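Local atomic coordinates of uncharacterized NTF2-like protein (Cytophaga hutchinsonii ATCC 33406, PDB entry 3F14), a protein that is of unknown function but adopts the cone-shaped NTF2-like fold of the SnoaL-like family, whose pocket may hold a small ligand not yet identified. Residues Ile9-Ser15 against Tyr93-Phe99; Phe25-Ile29 against Gly41-Ile46; Glu30-Ile34 against Phe48-Met52. One frame throughout, in Å; residues are numbered along the deposited sequence.

Contact 1. Residues Ile9-Ser15 against Tyr93-Phe99; sequences IAQHFSS and YCDIYRF. With TRS (2-amino-2-hydroxymethyl-propane-1,3-diol), chain B.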
loop_
_atom_site.group_PDB
_atom_site.type_symbol
_atom_site.label_atom_id
_atom_site.label_comp_id
_atom_site.label_asym_id
_atom_site.label_seq_id
_atom_site.Cartn_x
_atom_site.Cartn_y
_atom_site.Cartn_z
ATOM N N ILE A 9 -10.703 7.356 12.344
ATOM C CA ILE A 9 -9.328 7.727 12.686
ATOM C C ILE A 9 -8.470 7.689 11.436
ATOM O O ILE A 9 -7.766 8.653 11.126
ATOM C CB ILE A 9 -8.720 6.766 13.715
ATOM C CG1 ILE A 9 -9.371 6.938 15.085
ATOM C CG2 ILE A 9 -7.208 7.017 13.856
ATOM C CD1 ILE A 9 -9.095 5.792 16.014
ATOM N N ALA A 10 -8.546 6.589 10.706
ATOM C CA ALA A 10 -7.741 6.386 9.494
ATOM C C ALA A 10 -8.107 7.402 8.448
ATOM O O ALA A 10 -7.239 7.950 7.764
ATOM C CB ALA A 10 -7.919 4.943 8.951
ATOM N N GLN A 11 -9.397 7.644 8.235
ATOM C CA GLN A 11 -9.817 8.657 7.282
ATOM C C GLN A 11 -9.228 10.021 7.588
ATOM O O GLN A 11 -8.718 10.682 6.690
ATOM C CB GLN A 11 -11.331 8.775 7.251
ATOM C CG GLN A 11 -12.053 7.598 6.604
ATOM C CD GLN A 11 -11.945 7.588 5.087
ATOM O OE1 GLN A 11 -11.738 8.632 4.465
ATOM N NE2 GLN A 11 -12.125 6.400 4.480
ATOM N N HIS A 12 -9.282 10.434 8.855
ATOM C CA HIS A 12 -8.722 11.724 9.243
ATOM C C HIS A 12 -7.230 11.793 9.035
ATOM O O HIS A 12 -6.730 12.722 8.423
ATOM C CB HIS A 12 -9.019 12.025 10.708
ATOM C CG HIS A 12 -10.389 12.569 10.943
ATOM N ND1 HIS A 12 -11.444 11.785 11.368
ATOM C CD2 HIS A 12 -10.868 13.827 10.815
ATOM C CE1 HIS A 12 -12.519 12.551 11.514
ATOM N NE2 HIS A 12 -12.195 13.792 11.183
ATOM N N PHE A 13 -6.478 10.771 9.468
ATOM C CA PHE A 13 -5.029 10.828 9.285
ATOM C C PHE A 13 -4.660 10.827 7.798
ATOM O O PHE A 13 -3.837 11.627 7.372
ATOM C CB PHE A 13 -4.324 9.659 10.022
ATOM C CG PHE A 13 -2.802 9.806 10.062
ATOM C CD1 PHE A 13 -2.001 9.429 9.011
ATOM C CD2 PHE A 13 -2.197 10.363 11.202
ATOM C CE1 PHE A 13 -0.636 9.627 9.048
ATOM C CE2 PHE A 13 -0.843 10.529 11.263
ATOM C CZ PHE A 13 -0.049 10.195 10.178
ATOM N N SER A 14 -5.290 9.951 7.004
ATOM C CA SER A 14 -4.913 9.824 5.601
ATOM C C SER A 14 -5.200 11.101 4.802
ATOM O O SER A 14 -4.520 11.412 3.850
ATOM C CB SER A 14 -5.596 8.611 4.948
ATOM O OG SER A 14 -4.885 7.392 5.288
ATOM N N SER A 15 -6.249 11.813 5.196
ATOM C CA SER A 15 -6.638 13.042 4.522
ATOM C C SER A 15 -5.835 14.256 5.050
ATOM O O SER A 15 -6.047 15.393 4.580
ATOM C CB SER A 15 -8.179 13.258 4.604
ATOM O OG SER A 15 -8.549 13.422 5.921
ATOM N N TYR A 93 -1.012 7.676 -2.567
ATOM C CA TYR A 93 -0.626 7.075 -1.299
ATOM C C TYR A 93 -1.440 5.859 -0.906
ATOM O O TYR A 93 -2.605 5.705 -1.250
ATOM C CB TYR A 93 -0.653 8.125 -0.126
ATOM C CG TYR A 93 -1.972 8.809 0.108
ATOM C CD1 TYR A 93 -3.012 8.212 0.845
ATOM C CD2 TYR A 93 -2.185 10.095 -0.365
ATOM C CE1 TYR A 93 -4.214 8.865 1.035
ATOM C CE2 TYR A 93 -3.360 10.766 -0.120
ATOM C CZ TYR A 93 -4.383 10.166 0.564
ATOM O OH TYR A 93 -5.570 10.875 0.737
ATOM N N CYS A 94 -0.766 4.989 -0.173
ATOM C CA CYS A 94 -1.383 3.858 0.480
ATOM C C CYS A 94 -0.895 3.891 1.941
ATOM O O CYS A 94 0.291 3.744 2.195
ATOM C CB CYS A 94 -0.988 2.548 -0.200
ATOM S SG CYS A 94 -1.691 1.100 0.650
ATOM N N ASP A 95 -1.833 4.096 2.866
ATOM C CA ASP A 95 -1.572 4.177 4.306
ATOM C C ASP A 95 -2.133 2.955 4.983
ATOM O O ASP A 95 -3.320 2.640 4.853
ATOM C CB ASP A 95 -2.192 5.422 4.915
ATOM C CG ASP A 95 -1.642 6.717 4.347
ATOM O OD1 ASP A 95 -0.439 6.820 4.037
ATOM O OD2 ASP A 95 -2.445 7.727 4.213
ATOM N N ILE A 96 -1.289 2.276 5.767
ATOM C CA ILE A 96 -1.654 1.038 6.454
ATOM C C ILE A 96 -1.581 1.268 7.967
ATOM O O ILE A 96 -0.527 1.673 8.481
ATOM C CB ILE A 96 -0.695 -0.114 6.071
ATOM C CG1 ILE A 96 -0.693 -0.318 4.572
ATOM C CG2 ILE A 96 -1.045 -1.404 6.839
ATOM C CD1 ILE A 96 0.323 -1.378 4.056
ATOM N N TYR A 97 -2.705 1.070 8.658
ATOM C CA TYR A 97 -2.785 1.298 10.096
ATOM C C TYR A 97 -2.909 -0.000 10.825
ATOM O O TYR A 97 -3.720 -0.841 10.448
ATOM C CB TYR A 97 -4.023 2.167 10.426
ATOM C CG TYR A 97 -4.054 3.523 9.746
ATOM C CD1 TYR A 97 -4.481 3.652 8.424
ATOM C CD2 TYR A 97 -3.647 4.678 10.398
ATOM C CE1 TYR A 97 -4.470 4.843 7.764
ATOM C CE2 TYR A 97 -3.633 5.875 9.757
ATOM C CZ TYR A 97 -4.070 5.974 8.439
ATOM O OH TYR A 97 -4.016 7.168 7.782
ATOM N N ARG A 98 -2.123 -0.171 11.868
ATOM C CA ARG A 98 -2.321 -1.281 12.793
ATOM C C ARG A 98 -2.717 -0.667 14.104
ATOM O O ARG A 98 -2.004 0.166 14.674
ATOM C CB ARG A 98 -1.066 -2.103 12.996
ATOM C CG ARG A 98 -1.276 -3.323 13.946
ATOM C CD ARG A 98 -0.013 -4.163 14.195
ATOM N N PHE A 99 -3.877 -1.088 14.600
ATOM C CA PHE A 99 -4.383 -0.609 15.823
ATOM C C PHE A 99 -4.073 -1.580 16.970
ATOM O O PHE A 99 -3.797 -2.773 16.756
ATOM C CB PHE A 99 -5.908 -0.425 15.738
ATOM C CG PHE A 99 -6.320 0.587 14.725
ATOM C CD1 PHE A 99 -6.428 1.913 15.064
ATOM C CD2 PHE A 99 -6.605 0.195 13.431
ATOM C CE1 PHE A 99 -6.793 2.845 14.102
ATOM C CE2 PHE A 99 -6.969 1.101 12.504
ATOM C CZ PHE A 99 -7.041 2.432 12.840
HETATM C C TRS B . -0.658 10.947 3.775
HETATM C C1 TRS B . 0.468 9.894 3.951
HETATM C C2 TRS B . -0.305 12.003 2.738
HETATM C C3 TRS B . -0.923 11.649 5.096
HETATM N N TRS B . -1.883 10.274 3.318
HETATM O O1 TRS B . 0.472 8.958 2.882
HETATM O O2 TRS B . -0.012 11.391 1.500
HETATM O O3 TRS B . -1.549 10.733 5.949
#
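S14 and D95 meet through a short hydrogen bond in which S14 OG donates to D95 OD2 at 2.7 Å, using the anti lone pair of the carboxylate oxygen, the one turned away from OD1. S14 OG also accepts from Y97 OH, at 2.7 Å and in the plane of the tyrosine ring, so two linked hydrogen bonds join Y97, S14 and D95. With chi1 at -80°, S14 OG lies anti to its carbonyl carbon and drops from the helix between its two strand partners. A Tris molecule, probably from the crystallisation liquor, occupies the adjoining pocket. Its N donates to D95 OD2 at 2.8 Å and to S14 O, its O1 to D95 OD1 at 2.6 Å, and its O3 to F13 O. Two bonds thus reach D95 OD2, while OD1 is also bonded to S109. The Tris amine sits 3.3 Å above the centre of the Y93 ring, and Y93 OH is hydrogen-bonded to N63.

Beyond the polar cluster, A10 CB rests over one face of the Y97 ring, 3.9 Å from its centroid, in a CH-pi contact offset toward the rim. F13 brings CD1 to within 3.3 Å of Y97 OH, which lies at the edge of the phenylalanine ring; the two ring planes are turned 82° apart. Farther along, I9 CG2 touches the edge of F99 at CE1, 4.2 Å away, and F99 stacks on H6.

Helix segment 9-14 runs at 140° to strand segment 93-99; helix 2-14 covers the concave side of the sheet, as in NTF2-like folds. I75 of strand 72-82 meets A10 and S14, I104 and I107 of strand 103-111 meet I9 and F13, and C94 and I96 on the other face pack against the second subunit.

Contact 2. Residues Phe25-Ile29 against Gly41-Ile46; sequences FNDII and GKADVI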
loop_
_atom_site.group_PDB
_atom_site.type_symbol
_atom_site.label_atom_id
_atom_site.label_comp_id
_atom_site.label_asym_id
_atom_site.label_seq_id
_atom_site.Cartn_x
_atom_site.Cartn_y
_atom_site.Cartn_z
ATOM N N PHE A 25 -3.151 8.320 19.276
ATOM C CA PHE A 25 -1.841 7.718 19.084
ATOM C C PHE A 25 -1.453 6.877 20.259
ATOM O O PHE A 25 -1.575 7.314 21.421
ATOM C CB PHE A 25 -0.753 8.776 18.928
ATOM C CG PHE A 25 -0.725 9.522 17.575
ATOM C CD1 PHE A 25 -1.713 9.373 16.598
ATOM C CD2 PHE A 25 0.307 10.413 17.330
ATOM C CE1 PHE A 25 -1.607 10.070 15.360
ATOM C CE2 PHE A 25 0.401 11.117 16.132
ATOM C CZ PHE A 25 -0.553 10.934 15.153
ATOM N N ASN A 26 -0.934 5.684 19.998
ATOM C CA ASN A 26 -0.301 4.909 21.068
ATOM C C ASN A 26 0.942 5.650 21.574
ATOM O O ASN A 26 1.650 6.302 20.818
ATOM C CB ASN A 26 0.034 3.519 20.546
ATOM C CG ASN A 26 0.386 2.534 21.638
ATOM O OD1 ASN A 26 1.531 2.458 22.074
ATOM N ND2 ASN A 26 -0.611 1.781 22.090
ATOM N N ASP A 27 1.274 5.470 22.851
ATOM C CA ASP A 27 2.483 6.079 23.425
ATOM C C ASP A 27 3.730 5.752 22.578
ATOM O O ASP A 27 4.618 6.597 22.485
ATOM C CB ASP A 27 2.685 5.616 24.867
ATOM C CG ASP A 27 1.725 6.280 25.820
ATOM O OD1 ASP A 27 1.583 7.525 25.726
ATOM O OD2 ASP A 27 1.095 5.562 26.608
ATOM N N ILE A 28 3.799 4.562 22.006
ATOM C CA ILE A 28 4.980 4.168 21.212
ATOM C C ILE A 28 4.655 3.992 19.737
ATOM O O ILE A 28 5.260 3.196 19.061
ATOM C CB ILE A 28 5.727 2.952 21.824
ATOM C CG1 ILE A 28 4.809 1.732 21.906
ATOM C CG2 ILE A 28 6.269 3.339 23.227
ATOM C CD1 ILE A 28 5.576 0.412 22.246
ATOM N N ILE A 29 3.687 4.749 19.267
ATOM C CA ILE A 29 3.361 4.785 17.845
ATOM C C ILE A 29 4.593 4.924 16.982
ATOM O O ILE A 29 5.513 5.642 17.301
ATOM C CB ILE A 29 2.364 5.917 17.551
ATOM C CG1 ILE A 29 1.925 5.933 16.049
ATOM C CG2 ILE A 29 2.923 7.321 17.924
ATOM C CD1 ILE A 29 0.720 6.876 15.760
ATOM N N GLY A 41 7.530 7.140 18.636
ATOM C CA GLY A 41 7.074 7.704 19.873
ATOM C C GLY A 41 6.057 8.811 19.689
ATOM O O GLY A 41 6.123 9.558 18.726
ATOM N N LYS A 42 5.134 8.907 20.643
ATOM C CA LYS A 42 4.028 9.823 20.519
ATOM C C LYS A 42 4.534 11.225 20.231
ATOM O O LYS A 42 4.174 11.804 19.210
ATOM C CB LYS A 42 3.159 9.769 21.767
ATOM C CG LYS A 42 1.898 10.579 21.691
ATOM C CD LYS A 42 0.992 10.245 22.862
ATOM C CE LYS A 42 -0.271 11.041 22.842
ATOM N NZ LYS A 42 -1.042 10.892 24.083
ATOM N N ALA A 43 5.405 11.761 21.088
ATOM C CA ALA A 43 5.865 13.149 20.970
ATOM C C ALA A 43 6.547 13.413 19.640
ATOM O O ALA A 43 6.210 14.384 18.972
ATOM C CB ALA A 43 6.815 13.542 22.119
ATOM N N ASP A 44 7.423 12.515 19.208
ATOM C CA ASP A 44 8.123 12.718 17.940
ATOM C C ASP A 44 7.165 12.623 16.765
ATOM O O ASP A 44 7.301 13.396 15.809
ATOM C CB ASP A 44 9.197 11.651 17.737
ATOM C CG ASP A 44 10.433 11.863 18.570
ATOM O OD1 ASP A 44 10.506 12.873 19.299
ATOM O OD2 ASP A 44 11.377 11.018 18.481
ATOM N N VAL A 45 6.176 11.720 16.787
ATOM C CA VAL A 45 5.233 11.626 15.653
ATOM C C VAL A 45 4.332 12.872 15.626
ATOM O O VAL A 45 4.074 13.423 14.555
ATOM C CB VAL A 45 4.451 10.298 15.625
ATOM C CG1 VAL A 45 3.443 10.276 14.496
ATOM C CG2 VAL A 45 5.418 9.084 15.536
ATOM N N ILE A 46 3.861 13.336 16.768
ATOM C CA ILE A 46 3.047 14.540 16.797
ATOM C C ILE A 46 3.853 15.731 16.300
ATOM O O ILE A 46 3.341 16.538 15.494
ATOM C CB ILE A 46 2.431 14.784 18.204
ATOM C CG1 ILE A 46 1.362 13.725 18.446
ATOM C CG2 ILE A 46 1.834 16.198 18.295
ATOM C CD1 ILE A 46 0.816 13.754 19.864
HETATM O O HOH W 1 -0.736 8.569 25.435
#
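I29 with G41 and D27 with K42 bond the type I beta turn N26 to I29 to the start of helix 42-57, where G41 is the N-cap residue. G41 N gives to I29 O at 2.8 Å, nearly along the C=O axis, whereas K42 N reaches D27 O from above the carbonyl plane, 46° out of it. The turn also contains an Asx turn, N26 OD1 accepting from I28 N, while N26 ND2 is bonded to T103. G41 has phi 92° and psi 147°, a backbone shape in which the absence of a side chain keeps the preceding carbonyl oxygen clear.

One side is loose and faces solvent. There the extended K42 chain runs past D27, the charged atoms too far apart for a salt bridge. In one of the two conformers of K42, a water joins them, donating to D27 OD1 at 2.6 Å and accepting from K42 NZ at 2.7 Å.

The tight side is apolar. I29 CG2, set between its backbone N and carbonyl carbon, packs on K42 CA and V45 CG2. F25, just before the turn, has one ring face covered by I29 CD1, and its CE2 lies 3.6 Å from both V45 CG1 and I46 CG1, approached obliquely.

Contact 3. Residues Glu30-Ile34 against Phe48-Met52; sequences EWNII and FCNKM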
loop_
_atom_site.group_PDB
_atom_site.type_symbol
_atom_site.label_atom_id
_atom_site.label_comp_id
_atom_site.label_asym_id
_atom_site.label_seq_id
_atom_site.Cartn_x
_atom_site.Cartn_y
_atom_site.Cartn_z
ATOM N N GLU A 30 4.599 4.238 15.834
ATOM C CA GLU A 30 5.631 4.467 14.839
ATOM C C GLU A 30 4.951 4.822 13.513
ATOM O O GLU A 30 3.945 4.213 13.165
ATOM C CB GLU A 30 6.484 3.212 14.626
ATOM C CG GLU A 30 7.183 2.819 15.876
ATOM C CD GLU A 30 8.220 1.699 15.694
ATOM O OE1 GLU A 30 8.472 1.282 14.533
ATOM O OE2 GLU A 30 8.725 1.251 16.749
ATOM N N TRP A 31 5.508 5.793 12.803
ATOM C CA TRP A 31 5.118 6.125 11.439
ATOM C C TRP A 31 6.289 5.824 10.542
ATOM O O TRP A 31 7.297 6.502 10.579
ATOM C CB TRP A 31 4.689 7.575 11.301
ATOM C CG TRP A 31 4.065 7.933 9.948
ATOM C CD1 TRP A 31 3.656 7.077 9.000
ATOM C CD2 TRP A 31 3.693 9.242 9.480
ATOM N NE1 TRP A 31 3.095 7.760 7.952
ATOM C CE2 TRP A 31 3.090 9.099 8.216
ATOM C CE3 TRP A 31 3.798 10.528 10.016
ATOM C CZ2 TRP A 31 2.633 10.197 7.466
ATOM C CZ3 TRP A 31 3.362 11.623 9.260
ATOM C CH2 TRP A 31 2.764 11.450 8.018
ATOM N N ASN A 32 6.147 4.763 9.729
ATOM C CA ASN A 32 7.119 4.310 8.755
ATOM C C ASN A 32 6.723 4.898 7.393
ATOM O O ASN A 32 5.809 4.400 6.754
ATOM C CB ASN A 32 7.168 2.797 8.709
ATOM C CG ASN A 32 8.181 2.279 7.718
ATOM O OD1 ASN A 32 8.877 3.043 7.077
ATOM N ND2 ASN A 32 8.251 0.971 7.593
ATOM N N ILE A 33 7.399 5.944 6.958
ATOM C CA ILE A 33 7.195 6.558 5.647
ATOM C C ILE A 33 8.209 5.851 4.732
ATOM O O ILE A 33 9.408 6.127 4.762
ATOM C CB ILE A 33 7.363 8.068 5.655
ATOM C CG1 ILE A 33 6.370 8.670 6.681
ATOM C CG2 ILE A 33 7.114 8.621 4.213
ATOM C CD1 ILE A 33 6.543 10.214 6.871
ATOM N N ILE A 34 7.716 4.872 3.965
ATOM C CA ILE A 34 8.536 3.982 3.168
ATOM C C ILE A 34 9.459 4.755 2.225
ATOM O O ILE A 34 9.042 5.644 1.501
ATOM C CB ILE A 34 7.615 3.030 2.332
ATOM C CG1 ILE A 34 6.786 2.112 3.251
ATOM C CG2 ILE A 34 8.434 2.208 1.337
ATOM C CD1 ILE A 34 7.541 1.018 3.950
ATOM N N PHE A 48 6.363 15.757 14.258
ATOM C CA PHE A 48 6.592 15.577 12.819
ATOM C C PHE A 48 5.343 15.902 12.037
ATOM O O PHE A 48 5.384 16.646 11.046
ATOM C CB PHE A 48 7.011 14.131 12.557
ATOM C CG PHE A 48 7.470 13.845 11.140
ATOM C CD1 PHE A 48 8.807 13.983 10.798
ATOM C CD2 PHE A 48 6.573 13.386 10.227
ATOM C CE1 PHE A 48 9.213 13.682 9.501
ATOM C CE2 PHE A 48 6.977 13.092 8.954
ATOM C CZ PHE A 48 8.298 13.238 8.613
ATOM N N CYS A 49 4.202 15.413 12.486
ATOM C CA CYS A 49 2.935 15.766 11.875
ATOM C C CYS A 49 2.707 17.253 11.925
ATOM O O CYS A 49 2.187 17.832 10.935
ATOM C CB CYS A 49 1.794 15.032 12.596
ATOM S SG CYS A 49 1.705 13.272 12.276
ATOM N N ASN A 50 2.954 17.918 13.045
ATOM C CA ASN A 50 2.755 19.366 13.132
ATOM C C ASN A 50 3.648 20.129 12.166
ATOM O O ASN A 50 3.227 21.180 11.643
ATOM C CB ASN A 50 2.901 19.875 14.586
ATOM C CG ASN A 50 1.644 19.601 15.422
ATOM O OD1 ASN A 50 0.546 19.525 14.883
ATOM N ND2 ASN A 50 1.794 19.534 16.726
ATOM N N LYS A 51 4.894 19.701 11.999
ATOM C CA LYS A 51 5.802 20.352 11.041
ATOM C C LYS A 51 5.221 20.261 9.622
ATOM O O LYS A 51 5.268 21.236 8.852
ATOM C CB LYS A 51 7.175 19.704 11.153
ATOM C CG LYS A 51 8.251 20.142 10.194
ATOM C CD LYS A 51 9.622 19.597 10.644
ATOM C CE LYS A 51 10.661 19.601 9.533
ATOM N NZ LYS A 51 10.479 20.748 8.577
HETATM N N MSE A 52 4.602 19.115 9.307
HETATM C CA MSE A 52 3.999 18.765 7.966
HETATM C C MSE A 52 2.626 19.393 7.694
HETATM O O MSE A 52 2.241 19.558 6.534
HETATM C CB MSE A 52 3.871 17.211 7.775
HETATM C CG MSE A 52 3.470 16.685 6.318
HETATM SE SE MSE A 52 3.420 14.822 6.112
HETATM C CE MSE A 52 5.264 14.469 6.413
#
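Beside the Tris-containing pocket of this NTF2-like domain, W31 of strand 29-33 and three residues of helix 42-57 form an apolar wall that contains no hydrogen bond across the two segments. The six-membered ring of W31 does most of the touching. Its CZ3 meets F48 CD2 at 3.8 Å, at the edge of the phenylalanine ring. The two planes stand at 88° and the centroids of the W31 six-membered ring and the F48 ring are 5.8 Å apart.

Two heavier atoms add to this. C49 SG also lies 3.8 Å from W31 CZ3, in a sulfur-aromatic contact 57° off the ring normal. In one of its two conformers M52, a selenomethionine, brings SE to 3.9 Å from W31 CH2 in the corresponding Met-aromatic contact, still nearer the ring plane. There M52 leaves the helix with CG anti to the backbone N (chi1 -170°), which carries its selenium out toward the indole before the chain bends at chi3.

I33, two residues along the strand from W31, has CG1 over one face of the indole. Its CD1 meets F48 CE2 at 3.6 Å, the two side chains arriving from opposite directions.

W31 NE1 is hydrogen-bonded to S109, and F13 meets W31 edge-to-face, so the indole is held from several directions. The nearest side-chain atoms of W31 and I33 are about 4 Å from the bound Tris and a triethylene glycol, respectively, both probably crystallisation additives. A helix lying against a curved sheet, with aromatic side chains between them beside the pocket, is characteristic of the NTF2-like cone.

How the contacts relate
F13 is the hub that joins the three contacts. Its CE2 packs on F25 CZ of contact 2 at 3.9 Å and on C49 SG of contact 3, also at 3.9 Å, while its CE1 lies 3.7 Å from W31 CZ2. Contacts 2 and 3 use successive parts of helix 42-57 and meet where V45 CG2 approaches W31 N at 4.3 Å; their centres are about 10 Å apart. Contacts 1 and 3 reach the same sheet, their centres about 12 Å apart, and both border the Tris site. S109 bonds to both D95 and W31, linking the pocket's polar and apolar walls. Contact 2 lies farther out, its centre about 15 Å from that of contact 1.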